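Local coordinates for protein uroporphyrinogen III synthase (Thermus thermophilus, PDB 1WCW) that probably converts the linear tetrapyrrole hydroxymethylbilane into cyclic uroporphyrinogen III, the uroporphyrinogen-III synthase step of tetrapyrrole biosynthesis, at residues L212-R223 and G233-E243. Residues are numbered along the deposited sequence; the frame is centred on the assembly and turned at random.
Sequences LNTRVKALAVGR and GVKPFYVDETE
The carboxamide of N213 uses both its ends on the backbone around V234: ND2 donates to G233 O (2.9 Å, nearly straight at 170° and close to the amide plane), while OD1 accepts from K235 N in its carbonyl plane. That fixes which way round the amide sits. CG lies beside its own backbone N (chi1 -83°), which carries the group across to 233-235. Just beyond, a water sits where the chains approach, donating to L212 O and K235 O and accepting from A218 N, so three backbone groups find a partner through it. A218 O takes F237 N (2.7 Å, bent at 145°) just before the strands pair. The ladder follows: Y238 O receives A220 N, A220 O receives D240 N, and D240 O receives G222 N. These three bonds belong to parallel strands 217-221 and 238-240, joined by helix 223-231 in a beta-alpha-beta crossover, with 238-240 at the edge of the five-stranded parallel sheet. On its other side the inner strand bonds through K217, L219 and V221 to D185, L187 and F189, while V221 O is met by T225 OG1.

Where the two strands begin, K217 of the inner strand lies alongside F237, its CD centred over one ring face at 3.7 Å in a CH-pi contact. With an alanine here instead of F237, the lysine's aliphatic chain would probably lose that face and be freer to swing.

At the end of the outer strand, the D240 carboxylate is heavily used. OD1 accepts from Y238 OH on its anti lone pair and also bonds S247 OG; OD2 takes T242 OG1 on the syn side and T242 N from above the carboxylate plane, closing an Asx turn. V221 CG1 packs on E243 CA, and the buried E243 N has no partner in the model. R223 lays one guanidinium face against V239 CG1, and its NH2 reaches E241 OE2 only in a long salt bridge (3.9 Å), the guanidinium and carboxylate planes nearly perpendicular.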
loop_
_atom_site.group_PDB
_atom_site.type_symbol
_atom_site.label_atom_id
_atom_site.label_comp_id
_atom_site.label_asym_id
_atom_site.label_seq_id
_atom_site.Cartn_x
_atom_site.Cartn_y
_atom_site.Cartn_z
ATOM N N LEU A 212 13.074 -15.517 5.959
ATOM C CA LEU A 212 11.606 -15.545 5.672
ATOM C C LEU A 212 11.185 -16.749 4.850
ATOM O O LEU A 212 10.016 -17.052 4.774
ATOM C CB LEU A 212 11.139 -14.265 5.011
ATOM C CG LEU A 212 11.176 -13.081 5.999
ATOM C CD1 LEU A 212 10.978 -11.798 5.268
ATOM C CD2 LEU A 212 10.180 -13.259 7.079
ATOM N N ASN A 213 12.123 -17.472 4.240
ATOM C CA ASN A 213 11.796 -18.704 3.551
ATOM C C ASN A 213 12.008 -19.932 4.437
ATOM O O ASN A 213 11.284 -20.898 4.309
ATOM C CB ASN A 213 12.664 -18.877 2.318
ATOM C CG ASN A 213 12.143 -18.131 1.148
ATOM O OD1 ASN A 213 10.920 -17.900 1.042
ATOM N ND2 ASN A 213 13.024 -17.735 0.251
ATOM N N THR A 214 12.972 -19.906 5.341
ATOM C CA THR A 214 13.310 -21.116 6.068
ATOM C C THR A 214 13.208 -21.116 7.538
ATOM O O THR A 214 13.268 -22.169 8.127
ATOM C CB THR A 214 14.730 -21.531 5.685
ATOM O OG1 THR A 214 15.678 -20.691 6.296
ATOM C CG2 THR A 214 14.937 -21.514 4.163
ATOM N N ARG A 215 13.049 -19.966 8.159
ATOM C CA ARG A 215 13.000 -19.906 9.622
ATOM C C ARG A 215 11.819 -19.148 10.213
ATOM O O ARG A 215 11.385 -19.471 11.332
ATOM C CB ARG A 215 14.269 -19.285 10.223
ATOM C CG ARG A 215 15.609 -20.035 9.956
ATOM C CD ARG A 215 16.804 -19.196 10.447
ATOM N NE ARG A 215 16.430 -17.853 10.873
ATOM C CZ ARG A 215 16.863 -16.742 10.288
ATOM N NH1 ARG A 215 16.455 -15.555 10.726
ATOM N NH2 ARG A 215 17.709 -16.815 9.263
ATOM N N VAL A 216 11.338 -18.100 9.535
ATOM C CA VAL A 216 10.191 -17.325 10.032
ATOM C C VAL A 216 9.132 -17.402 8.952
ATOM O O VAL A 216 9.439 -17.152 7.766
ATOM C CB VAL A 216 10.644 -15.868 10.195
ATOM C CG1 VAL A 216 9.438 -15.008 10.602
ATOM C CG2 VAL A 216 11.731 -15.788 11.258
ATOM N N LYS A 217 7.922 -17.699 9.304
ATOM C CA LYS A 217 6.867 -17.818 8.264
ATOM C C LYS A 217 6.321 -16.430 7.910
ATOM O O LYS A 217 5.831 -15.719 8.795
ATOM C CB LYS A 217 5.802 -18.749 8.802
ATOM C CG LYS A 217 6.341 -20.198 8.898
ATOM C CD LYS A 217 5.347 -21.069 9.583
ATOM C CE LYS A 217 5.843 -22.534 9.622
ATOM N NZ LYS A 217 7.094 -22.703 10.372
ATOM N N ALA A 218 6.335 -16.100 6.614
ATOM C CA ALA A 218 5.799 -14.832 6.185
ATOM C C ALA A 218 4.323 -14.952 5.936
ATOM O O ALA A 218 3.874 -15.915 5.243
ATOM C CB ALA A 218 6.513 -14.373 4.949
ATOM N N LEU A 219 3.531 -14.057 6.496
ATOM C CA LEU A 219 2.090 -14.079 6.350
ATOM C C LEU A 219 1.703 -12.826 5.615
ATOM O O LEU A 219 2.238 -11.750 5.901
ATOM C CB LEU A 219 1.350 -14.089 7.719
ATOM C CG LEU A 219 1.981 -15.048 8.741
ATOM C CD1 LEU A 219 1.270 -14.913 10.072
ATOM C CD2 LEU A 219 1.939 -16.460 8.282
ATOM N N ALA A 220 0.759 -12.954 4.662
ATOM C CA ALA A 220 0.363 -11.770 3.861
ATOM C C ALA A 220 -1.132 -11.533 3.892
ATOM O O ALA A 220 -1.851 -12.532 3.683
ATOM C CB ALA A 220 0.810 -11.941 2.377
ATOM N N VAL A 221 -1.536 -10.320 4.120
ATOM C CA VAL A 221 -2.965 -9.964 3.989
ATOM C C VAL A 221 -3.055 -9.327 2.613
ATOM O O VAL A 221 -2.532 -8.211 2.399
ATOM C CB VAL A 221 -3.384 -8.920 5.020
ATOM C CG1 VAL A 221 -4.880 -8.505 4.780
ATOM C CG2 VAL A 221 -3.251 -9.489 6.398
ATOM N N GLY A 222 -3.656 -10.066 1.674
ATOM C CA GLY A 222 -3.893 -9.555 0.320
ATOM C C GLY A 222 -2.981 -10.203 -0.716
ATOM O O GLY A 222 -1.756 -10.480 -0.449
ATOM N N ARG A 223 -3.514 -10.480 -1.909
ATOM C CA ARG A 223 -2.732 -11.022 -2.983
ATOM C C ARG A 223 -1.609 -10.065 -3.446
ATOM O O ARG A 223 -0.530 -10.533 -3.881
ATOM C CB ARG A 223 -3.687 -11.362 -4.192
ATOM C CG ARG A 223 -3.314 -12.573 -4.991
ATOM C CD ARG A 223 -3.409 -13.811 -4.113
ATOM N NE ARG A 223 -2.127 -14.514 -4.098
ATOM C CZ ARG A 223 -1.933 -15.690 -3.534
ATOM N NH1 ARG A 223 -0.747 -16.256 -3.565
ATOM N NH2 ARG A 223 -2.956 -16.315 -2.955
ATOM N N GLY A 233 11.622 -12.937 -3.820
ATOM C CA GLY A 233 12.113 -14.290 -3.628
ATOM C C GLY A 233 11.621 -14.977 -2.374
ATOM O O GLY A 233 12.210 -15.965 -1.936
ATOM N N VAL A 234 10.541 -14.486 -1.753
ATOM C CA VAL A 234 9.970 -15.111 -0.577
ATOM C C VAL A 234 8.588 -15.639 -0.838
ATOM O O VAL A 234 7.769 -14.920 -1.442
ATOM C CB VAL A 234 9.911 -14.098 0.580
ATOM C CG1 VAL A 234 9.135 -14.719 1.774
ATOM C CG2 VAL A 234 11.343 -13.697 0.976
ATOM N N LYS A 235 8.322 -16.898 -0.548
ATOM C CA LYS A 235 6.987 -17.399 -0.727
ATOM C C LYS A 235 6.212 -17.326 0.603
ATOM O O LYS A 235 6.630 -17.945 1.599
ATOM C CB LYS A 235 7.066 -18.890 -1.169
ATOM C CG LYS A 235 5.699 -19.516 -1.408
ATOM C CD LYS A 235 5.865 -21.009 -1.651
ATOM C CE LYS A 235 4.567 -21.742 -1.656
ATOM N NZ LYS A 235 4.039 -21.875 -0.278
ATOM N N PRO A 236 5.098 -16.606 0.680
ATOM C CA PRO A 236 4.347 -16.534 1.949
ATOM C C PRO A 236 3.909 -17.902 2.379
ATOM O O PRO A 236 3.500 -18.747 1.521
ATOM C CB PRO A 236 3.132 -15.714 1.640
ATOM C CG PRO A 236 3.420 -15.054 0.338
ATOM C CD PRO A 236 4.470 -15.831 -0.388
ATOM N N PHE A 237 3.931 -18.163 3.673
ATOM C CA PHE A 237 3.464 -19.423 4.181
ATOM C C PHE A 237 1.936 -19.382 4.108
ATOM O O PHE A 237 1.273 -20.431 3.898
ATOM C CB PHE A 237 3.897 -19.571 5.669
ATOM C CG PHE A 237 3.388 -20.825 6.324
ATOM C CD1 PHE A 237 4.003 -22.035 6.054
ATOM C CD2 PHE A 237 2.295 -20.766 7.190
ATOM C CE1 PHE A 237 3.532 -23.209 6.648
ATOM C CE2 PHE A 237 1.799 -21.941 7.796
ATOM C CZ PHE A 237 2.437 -23.153 7.511
ATOM N N TYR A 238 1.284 -18.276 4.392
ATOM C CA TYR A 238 -0.178 -18.160 4.394
ATOM C C TYR A 238 -0.580 -16.795 3.856
ATOM O O TYR A 238 0.028 -15.756 4.185
ATOM C CB TYR A 238 -0.663 -18.324 5.819
ATOM C CG TYR A 238 -2.130 -18.199 6.017
ATOM C CD1 TYR A 238 -3.000 -19.246 5.721
ATOM C CD2 TYR A 238 -2.671 -16.994 6.385
ATOM C CE1 TYR A 238 -4.444 -19.006 5.771
ATOM C CE2 TYR A 238 -4.038 -16.767 6.444
ATOM C CZ TYR A 238 -4.894 -17.773 6.122
ATOM O OH TYR A 238 -6.234 -17.388 6.157
ATOM N N VAL A 239 -1.595 -16.769 2.986
ATOM C CA VAL A 239 -2.125 -15.549 2.398
ATOM C C VAL A 239 -3.615 -15.420 2.744
ATOM O O VAL A 239 -4.403 -16.331 2.386
ATOM C CB VAL A 239 -1.958 -15.488 0.889
ATOM C CG1 VAL A 239 -2.519 -14.186 0.308
ATOM C CG2 VAL A 239 -0.498 -15.655 0.531
ATOM N N ASP A 240 -3.994 -14.345 3.388
ATOM C CA ASP A 240 -5.409 -14.119 3.753
ATOM C C ASP A 240 -6.017 -13.102 2.787
ATOM O O ASP A 240 -5.439 -12.068 2.498
ATOM C CB ASP A 240 -5.514 -13.563 5.116
ATOM C CG ASP A 240 -6.909 -13.625 5.629
ATOM O OD1 ASP A 240 -7.314 -14.676 6.172
ATOM O OD2 ASP A 240 -7.570 -12.608 5.478
ATOM N N GLU A 241 -7.253 -13.349 2.361
ATOM C CA GLU A 241 -7.847 -12.435 1.414
ATOM C C GLU A 241 -9.087 -11.762 1.927
ATOM O O GLU A 241 -9.957 -11.379 1.126
ATOM C CB GLU A 241 -8.151 -13.168 0.139
ATOM C CG GLU A 241 -6.884 -13.437 -0.611
ATOM C CD GLU A 241 -7.124 -14.197 -1.867
ATOM O OE1 GLU A 241 -7.815 -13.650 -2.753
ATOM O OE2 GLU A 241 -6.640 -15.346 -1.970
ATOM N N THR A 242 -9.144 -11.541 3.228
ATOM C CA THR A 242 -10.301 -10.905 3.841
ATOM C C THR A 242 -10.047 -9.566 4.453
ATOM O O THR A 242 -10.997 -8.861 4.805
ATOM C CB THR A 242 -10.883 -11.732 5.020
ATOM O OG1 THR A 242 -10.048 -11.578 6.185
ATOM C CG2 THR A 242 -11.063 -13.175 4.654
ATOM N N GLU A 243 -8.787 -9.202 4.644
ATOM C CA GLU A 243 -8.546 -7.922 5.297
ATOM C C GLU A 243 -8.976 -7.918 6.807
ATOM O O GLU A 243 -8.918 -6.855 7.458
ATOM C CB GLU A 243 -9.265 -6.788 4.536
ATOM C CG GLU A 243 -8.868 -6.658 3.051
ATOM C CD GLU A 243 -9.498 -5.432 2.357
ATOM O OE1 GLU A 243 -10.742 -5.341 2.296
ATOM O OE2 GLU A 243 -8.754 -4.551 1.855
HETATM O O HOH W 1 7.409 -17.634 4.346
#